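Local coordinates for DUF3828 domain-containing protein (Bacteroides thetaiotaomicron, PDB 3KZT) that is of unknown function, probably a lipoprotein in its natural form, and forms a two-chain assembly of helices packed on an antiparallel sheet, at residues S20-I23 with E24-I28; E36-A39 with A40-S44; G88-D91 with M92-L95. All blocks are in the same frame, centred on the assembly; numbering follows the deposited sequence.

Contact 1: residues S20-I23 with E24-I28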
loop_
_atom_site.group_PDB
_atom_site.type_symbol
_atom_site.label_atom_id
_atom_site.label_comp_id
_atom_site.label_asym_id
_atom_site.label_seq_id
_atom_site.Cartn_x
_atom_site.Cartn_y
_atom_site.Cartn_z
ATOM N N SER A 20 -18.974 5.598 -19.955
ATOM C CA SER A 20 -18.051 6.646 -19.477
ATOM C C SER A 20 -17.731 6.489 -17.990
ATOM O O SER A 20 -16.559 6.572 -17.600
ATOM C CB SER A 20 -18.589 8.050 -19.777
ATOM O OG SER A 20 -18.675 8.248 -21.180
ATOM N N SER A 21 -18.759 6.205 -17.180
ATOM C CA SER A 21 -18.566 5.988 -15.737
ATOM C C SER A 21 -17.723 4.735 -15.429
ATOM O O SER A 21 -16.850 4.784 -14.570
ATOM C CB SER A 21 -19.905 5.910 -15.011
ATOM O OG SER A 21 -19.691 5.867 -13.611
ATOM N N ARG A 22 -17.996 3.640 -16.145
ATOM C CA ARG A 22 -17.252 2.377 -15.994
ATOM C C ARG A 22 -15.777 2.559 -16.343
ATOM O O ARG A 22 -14.909 2.212 -15.563
ATOM C CB ARG A 22 -17.867 1.307 -16.912
ATOM C CG ARG A 22 -17.187 -0.084 -16.892
ATOM C CD ARG A 22 -17.945 -1.054 -17.778
ATOM N NE ARG A 22 -17.903 -0.640 -19.187
ATOM C CZ ARG A 22 -16.875 -0.831 -20.046
ATOM N NH1 ARG A 22 -15.729 -1.445 -19.675
ATOM N NH2 ARG A 22 -16.996 -0.392 -21.312
ATOM N N ILE A 23 -15.530 3.099 -17.538
ATOM C CA ILE A 23 -14.164 3.309 -18.060
ATOM C C ILE A 23 -13.338 4.219 -17.140
ATOM O O ILE A 23 -12.162 3.938 -16.877
ATOM C CB ILE A 23 -14.192 3.860 -19.523
ATOM C CG1 ILE A 23 -14.681 2.765 -20.491
ATOM C CG2 ILE A 23 -12.813 4.329 -19.968
ATOM C CD1 ILE A 23 -13.744 1.584 -20.608
ATOM N N GLU A 24 -13.964 5.299 -16.649
ATOM C CA GLU A 24 -13.311 6.218 -15.687
ATOM C C GLU A 24 -12.940 5.519 -14.380
ATOM O O GLU A 24 -11.830 5.742 -13.865
ATOM C CB GLU A 24 -14.188 7.430 -15.396
ATOM C CG GLU A 24 -14.209 8.438 -16.546
ATOM C CD GLU A 24 -15.355 9.427 -16.470
ATOM O OE1 GLU A 24 -15.945 9.605 -15.382
ATOM O OE2 GLU A 24 -15.664 10.033 -17.505
ATOM N N GLN A 25 -13.848 4.668 -13.860
ATOM C CA GLN A 25 -13.566 3.881 -12.643
ATOM C C GLN A 25 -12.472 2.852 -12.844
ATOM O O GLN A 25 -11.700 2.606 -11.912
ATOM C CB GLN A 25 -14.827 3.201 -12.075
ATOM C CG GLN A 25 -15.872 4.153 -11.479
ATOM C CD GLN A 25 -15.379 4.965 -10.271
ATOM O OE1 GLN A 25 -14.375 4.631 -9.629
ATOM N NE2 GLN A 25 -16.087 6.042 -9.973
ATOM N N GLU A 26 -12.410 2.244 -14.045
ATOM C CA GLU A 26 -11.312 1.332 -14.409
ATOM C C GLU A 26 -9.969 2.073 -14.422
ATOM O O GLU A 26 -8.994 1.560 -13.901
ATOM C CB GLU A 26 -11.550 0.671 -15.788
ATOM C CG GLU A 26 -12.715 -0.318 -15.814
ATOM C CD GLU A 26 -13.034 -0.879 -17.199
ATOM O OE1 GLU A 26 -12.270 -0.652 -18.175
ATOM O OE2 GLU A 26 -14.061 -1.557 -17.306
ATOM N N ALA A 27 -9.950 3.275 -15.022
ATOM C CA ALA A 27 -8.746 4.130 -15.081
ATOM C C ALA A 27 -8.319 4.551 -13.678
ATOM O O ALA A 27 -7.152 4.455 -13.338
ATOM C CB ALA A 27 -8.998 5.375 -15.957
ATOM N N ILE A 28 -9.289 5.008 -12.879
ATOM C CA ILE A 28 -9.063 5.352 -11.463
ATOM C C ILE A 28 -8.423 4.157 -10.684
ATOM O O ILE A 28 -7.417 4.345 -10.016
ATOM C CB ILE A 28 -10.388 5.902 -10.791
ATOM C CG1 ILE A 28 -10.648 7.335 -11.287
ATOM C CG2 ILE A 28 -10.290 5.902 -9.266
ATOM C CD1 ILE A 28 -11.994 7.882 -10.943
#
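Arg22 and Glu26, one helical turn apart, are joined by the salt bridge of this segment: in the modelled conformer, Arg22 NH1 donates to Glu26 OE2 over 2.9 Å. The two side chains run side by side and point the same way. The bond is bent, with an N-H...O angle of 132°, and it reaches the syn side of OE2 from somewhat outside the carboxylate plane; guanidinium and carboxylate planes stand 62° apart. Arg22 gets there because CG lies anti to the backbone N and the chain then folds at chi3 (64°), bringing its end back toward Glu26. The other carboxylate oxygen, OE1, is bonded to the hydroxyl of Tyr134.

Ile23 borders the pair: its CG1 lies over one guanidinium face, offset toward the rim. Arg22 and Ile23 each have a second conformer, so neither the salt bridge nor this contact is certain to be permanent. Glu24 CG passes 3.2 Å from Ser20 O as it leaves the helix, and the side chain continues toward His99 and Tyr105 of the sheet.

The backbone supplies the regular i to i+4 bonds, for example Glu24 N to Ser20 O at 3.0 Å and Ala27 N to Ile23 O at 3.0 Å. An Arg-Glu pair spaced i, i+4 on such a frame is a classic intrahelical salt bridge, here on a surface turn of helix 13-41.

Contact 2: residues E36-A39 with A40-S44; sequences EAYA and ASFMS
The contact belongs to the last turn of helix 13-41, where the bonding pattern changes, and Tyr38 and Phe42, four residues apart, meet across it as an offset edge-to-face aromatic pair. Their centroids are 5.5 Å apart and the planes stand at 86°, with the edge of Phe42 directed at the face of Tyr38. With CG anti to the backbone N (chi1 -169°), the Tyr38 ring stands out from the helix, where Phe42 CE1 comes against Tyr38 CE2 at 3.7 Å, the nearest approach of the two rings. The Tyr38 hydroxyl is bonded to Asp79, fixing the far end of the ring, and Ile56 and Lys57 of helix 47-60 pack against the same side chain.

The backbone bonds record the change in winding. Ala40 N still reaches Glu36 O in the i to i+4 pattern, but at 3.3 Å; the next bonds step back to i to i+3, Ser41 N to Tyr38 O being weak and Phe42 N to Ala39 O spanning 3.2 Å with the donor well above the carbonyl plane.

On the other flank, Ala40 packs against Ala40 of the second subunit, and selenomethionine Met43, in the modelled conformer of two, lies against Ile56 of that subunit, so this helix end also belongs to the dimer interface.

Tyr38 O, held only weakly by Ser41 N, gains a second and shorter bond from the same residue: Ser41 OG, turned back between its own N and carbonyl carbon (chi1 76°), donates to Tyr38 O over 2.6 Å, in the carbonyl plane.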
loop_
_atom_site.group_PDB
_atom_site.type_symbol
_atom_site.label_atom_id
_atom_site.label_comp_id
_atom_site.label_asym_id
_atom_site.label_seq_id
_atom_site.Cartn_x
_atom_site.Cartn_y
_atom_site.Cartn_z
ATOM N N GLU A 36 -0.343 3.156 -4.770
ATOM C CA GLU A 36 -0.176 2.269 -3.597
ATOM C C GLU A 36 1.072 1.379 -3.718
ATOM O O GLU A 36 1.821 1.234 -2.743
ATOM C CB GLU A 36 -1.433 1.446 -3.339
ATOM C CG GLU A 36 -2.551 2.301 -2.756
ATOM C CD GLU A 36 -3.916 1.657 -2.805
ATOM O OE1 GLU A 36 -4.025 0.410 -2.986
ATOM O OE2 GLU A 36 -4.902 2.414 -2.654
ATOM N N ALA A 37 1.294 0.813 -4.915
ATOM C CA ALA A 37 2.492 -0.011 -5.203
ATOM C C ALA A 37 3.776 0.821 -5.133
ATOM O O ALA A 37 4.745 0.416 -4.499
ATOM C CB ALA A 37 2.371 -0.660 -6.577
ATOM N N TYR A 38 3.754 1.984 -5.790
ATOM C CA TYR A 38 4.891 2.921 -5.805
ATOM C C TYR A 38 5.241 3.434 -4.395
ATOM O O TYR A 38 6.407 3.448 -4.018
ATOM C CB TYR A 38 4.603 4.098 -6.749
ATOM C CG TYR A 38 5.797 4.967 -7.033
ATOM C CD1 TYR A 38 6.883 4.463 -7.752
ATOM C CD2 TYR A 38 5.836 6.311 -6.623
ATOM C CE1 TYR A 38 7.996 5.252 -8.030
ATOM C CE2 TYR A 38 6.946 7.112 -6.897
ATOM C CZ TYR A 38 8.020 6.575 -7.608
ATOM O OH TYR A 38 9.110 7.338 -7.890
ATOM N N ALA A 39 4.218 3.819 -3.629
ATOM C CA ALA A 39 4.396 4.286 -2.211
ATOM C C ALA A 39 5.076 3.271 -1.314
ATOM O O ALA A 39 5.873 3.650 -0.468
ATOM C CB ALA A 39 3.100 4.644 -1.617
ATOM N N ALA A 40 4.740 1.987 -1.489
ATOM C CA ALA A 40 5.371 0.898 -0.725
ATOM C C ALA A 40 6.889 0.773 -0.976
ATOM O O ALA A 40 7.617 0.354 -0.085
ATOM C CB ALA A 40 4.667 -0.442 -1.006
ATOM N N SER A 41 7.354 1.150 -2.177
ATOM C CA SER A 41 8.804 1.147 -2.497
ATOM C C SER A 41 9.634 2.117 -1.627
ATOM O O SER A 41 10.823 1.897 -1.436
ATOM C CB SER A 41 9.053 1.434 -3.988
ATOM O OG SER A 41 8.883 2.804 -4.293
ATOM N N PHE A 42 8.997 3.165 -1.089
ATOM C CA PHE A 42 9.649 4.073 -0.134
ATOM C C PHE A 42 9.892 3.453 1.266
ATOM O O PHE A 42 10.618 4.056 2.058
ATOM C CB PHE A 42 8.856 5.375 0.015
ATOM C CG PHE A 42 8.869 6.225 -1.205
ATOM C CD1 PHE A 42 7.935 6.030 -2.220
ATOM C CD2 PHE A 42 9.824 7.240 -1.352
ATOM C CE1 PHE A 42 7.944 6.819 -3.350
ATOM C CE2 PHE A 42 9.843 8.036 -2.484
ATOM C CZ PHE A 42 8.902 7.830 -3.486
HETATM N N MSE A 43 9.292 2.278 1.575
HETATM C CA MSE A 43 9.475 1.587 2.883
HETATM C C MSE A 43 10.892 1.000 3.022
HETATM O O MSE A 43 11.418 0.897 4.127
HETATM C CB MSE A 43 8.449 0.443 3.054
HETATM C CG MSE A 43 6.959 0.855 3.035
HETATM SE SE MSE A 43 6.446 1.858 4.595
HETATM C CE MSE A 43 7.078 0.650 5.976
ATOM N N SER A 44 11.485 0.575 1.894
ATOM C CA SER A 44 12.872 0.045 1.875
ATOM C C SER A 44 13.859 1.231 1.802
ATOM O O SER A 44 13.565 2.239 1.150
ATOM C CB SER A 44 13.078 -0.874 0.667
#

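Contact 3: residues G88-D91 with M92-L95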
loop_
_atom_site.group_PDB
_atom_site.type_symbol
_atom_site.label_atom_id
_atom_site.label_comp_id
_atom_site.label_asym_id
_atom_site.label_seq_id
_atom_site.Cartn_x
_atom_site.Cartn_y
_atom_site.Cartn_z
ATOM N N GLY A 88 5.745 10.199 4.128
ATOM C CA GLY A 88 5.452 9.785 5.492
ATOM C C GLY A 88 4.566 8.555 5.363
ATOM O O GLY A 88 3.844 8.413 4.368
ATOM N N GLU A 89 4.613 7.667 6.353
ATOM C CA GLU A 89 3.851 6.392 6.286
ATOM C C GLU A 89 2.291 6.544 6.309
ATOM O O GLU A 89 1.593 5.653 5.847
ATOM C CB GLU A 89 4.346 5.419 7.369
ATOM C CG GLU A 89 3.821 3.987 7.196
ATOM C CD GLU A 89 4.627 2.943 7.924
ATOM O OE1 GLU A 89 5.370 3.266 8.879
ATOM O OE2 GLU A 89 4.507 1.781 7.529
ATOM N N ASN A 90 1.778 7.672 6.837
ATOM C CA ASN A 90 0.317 7.993 6.802
ATOM C C ASN A 90 -0.168 8.757 5.528
ATOM O O ASN A 90 -1.380 9.002 5.385
ATOM C CB ASN A 90 -0.093 8.802 8.061
ATOM C CG ASN A 90 -0.011 7.983 9.355
ATOM O OD1 ASN A 90 -0.341 6.795 9.385
ATOM N ND2 ASN A 90 0.395 8.637 10.435
ATOM N N ASP A 91 0.752 9.105 4.611
ATOM C CA ASP A 91 0.406 9.949 3.437
ATOM C C ASP A 91 -0.555 9.290 2.452
ATOM O O ASP A 91 -1.575 9.896 2.085
ATOM C CB ASP A 91 1.673 10.404 2.689
ATOM C CG ASP A 91 2.544 11.355 3.501
ATOM O OD1 ASP A 91 2.160 11.802 4.608
ATOM O OD2 ASP A 91 3.642 11.657 3.016
HETATM N N MSE A 92 -0.248 8.054 2.050
HETATM C CA MSE A 92 -1.117 7.311 1.101
HETATM C C MSE A 92 -2.461 6.873 1.617
HETATM O O MSE A 92 -3.319 6.552 0.809
HETATM C CB MSE A 92 -0.396 6.133 0.453
HETATM C CG MSE A 92 0.570 6.525 -0.581
HETATM SE SE MSE A 92 -0.091 7.570 -2.067
HETATM C CE MSE A 92 1.517 8.675 -2.349
ATOM N N LYS A 93 -2.668 6.872 2.946
ATOM C CA LYS A 93 -3.999 6.568 3.501
ATOM C C LYS A 93 -5.038 7.648 3.100
ATOM O O LYS A 93 -6.230 7.360 3.054
ATOM C CB LYS A 93 -3.955 6.330 5.023
ATOM C CG LYS A 93 -3.408 4.926 5.391
ATOM C CD LYS A 93 -3.613 4.577 6.869
ATOM C CE LYS A 93 -2.480 5.083 7.750
ATOM N NZ LYS A 93 -1.247 4.247 7.612
ATOM N N THR A 94 -4.565 8.876 2.785
ATOM C CA THR A 94 -5.418 9.974 2.271
ATOM C C THR A 94 -5.513 10.005 0.713
ATOM O O THR A 94 -6.037 10.978 0.157
ATOM C CB THR A 94 -4.873 11.373 2.741
ATOM O OG1 THR A 94 -3.609 11.638 2.108
ATOM C CG2 THR A 94 -4.716 11.410 4.240
ATOM N N LEU A 95 -5.010 8.966 0.014
ATOM C CA LEU A 95 -5.045 8.928 -1.453
ATOM C C LEU A 95 -6.491 8.928 -1.965
ATOM O O LEU A 95 -7.332 8.187 -1.467
ATOM C CB LEU A 95 -4.315 7.689 -2.009
ATOM C CG LEU A 95 -4.229 7.534 -3.547
ATOM C CD1 LEU A 95 -3.416 8.664 -4.130
ATOM C CD2 LEU A 95 -3.638 6.176 -3.912
#
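Thr94 grips Asp91 O with two donors, and these bonds hold the short 3-10 segment 92-94 to the turn before it. The hydroxyl OG1 lies 2.7 Å from Asp91 O, in the carbonyl plane, with a C=O...donor angle of 160°. The backbone N of Thr94 reaches the same oxygen over 3.2 Å but from above that plane, so the two donors approach in different directions. The chi1 of 68° sets OG1 between the backbone N and carbonyl carbon of Thr94, facing back along the chain. OG1 also accepts from Thr110 N. A further backbone bond, Lys93 N to Asn90 O, is long and weak at 3.5 Å.

Ahead of this, residues 88-91 form a type I beta turn, closed by Asp91 N to Gly88 O at 3.2 Å. The Asp91 carboxylate reinforces it: OD2 accepts from Gly88 N over 2.8 Å, met from above the carboxylate plane, while OD1 takes the backbone N of Ala112. Asp91 is buried, and both its carboxylate oxygens thus have backbone donors.

Among the looser side-chain contacts, Lys93, in the conformer described, one of two, bends at chi3 and chi4 and crosses Asn90 so that CE comes 3.2 Å from Asn90 OD1. In that conformer its ammonium makes a salt bridge with Asp33 of the second subunit.

Along the chain, the turn falls in the loop after helix 63-75 and before strand 96-101; in space, Asp91 and Thr94 rest on strand 104-111 through Tyr109, whereas selenomethionine Met92 faces helix 13-41 and packs on Tyr35.

Overall arrangement
Helix 13-41 ties the three sites together. Contacts 1 and 2 occupy separate parts of it, their centres 25 Å apart and nearest atoms about 8 Å apart, without touching. Contact 3 follows later in the chain but folds back on contact 2, with centres 11 Å apart: Ala39 CB meets Met92 CG at 3.3 Å, and Met43, in one of its two conformers, tentatively touches Glu89. Contacts 2 and 3 both reach the second subunit, whereas contact 1 touches no other chain of the assembly and lies 23 Å from contact 3 between centres. No active site is identified; a 1,2-ethanediol about 4 Å from the Ile23 side chain is probably from the crystallisation liquor and marks no known site.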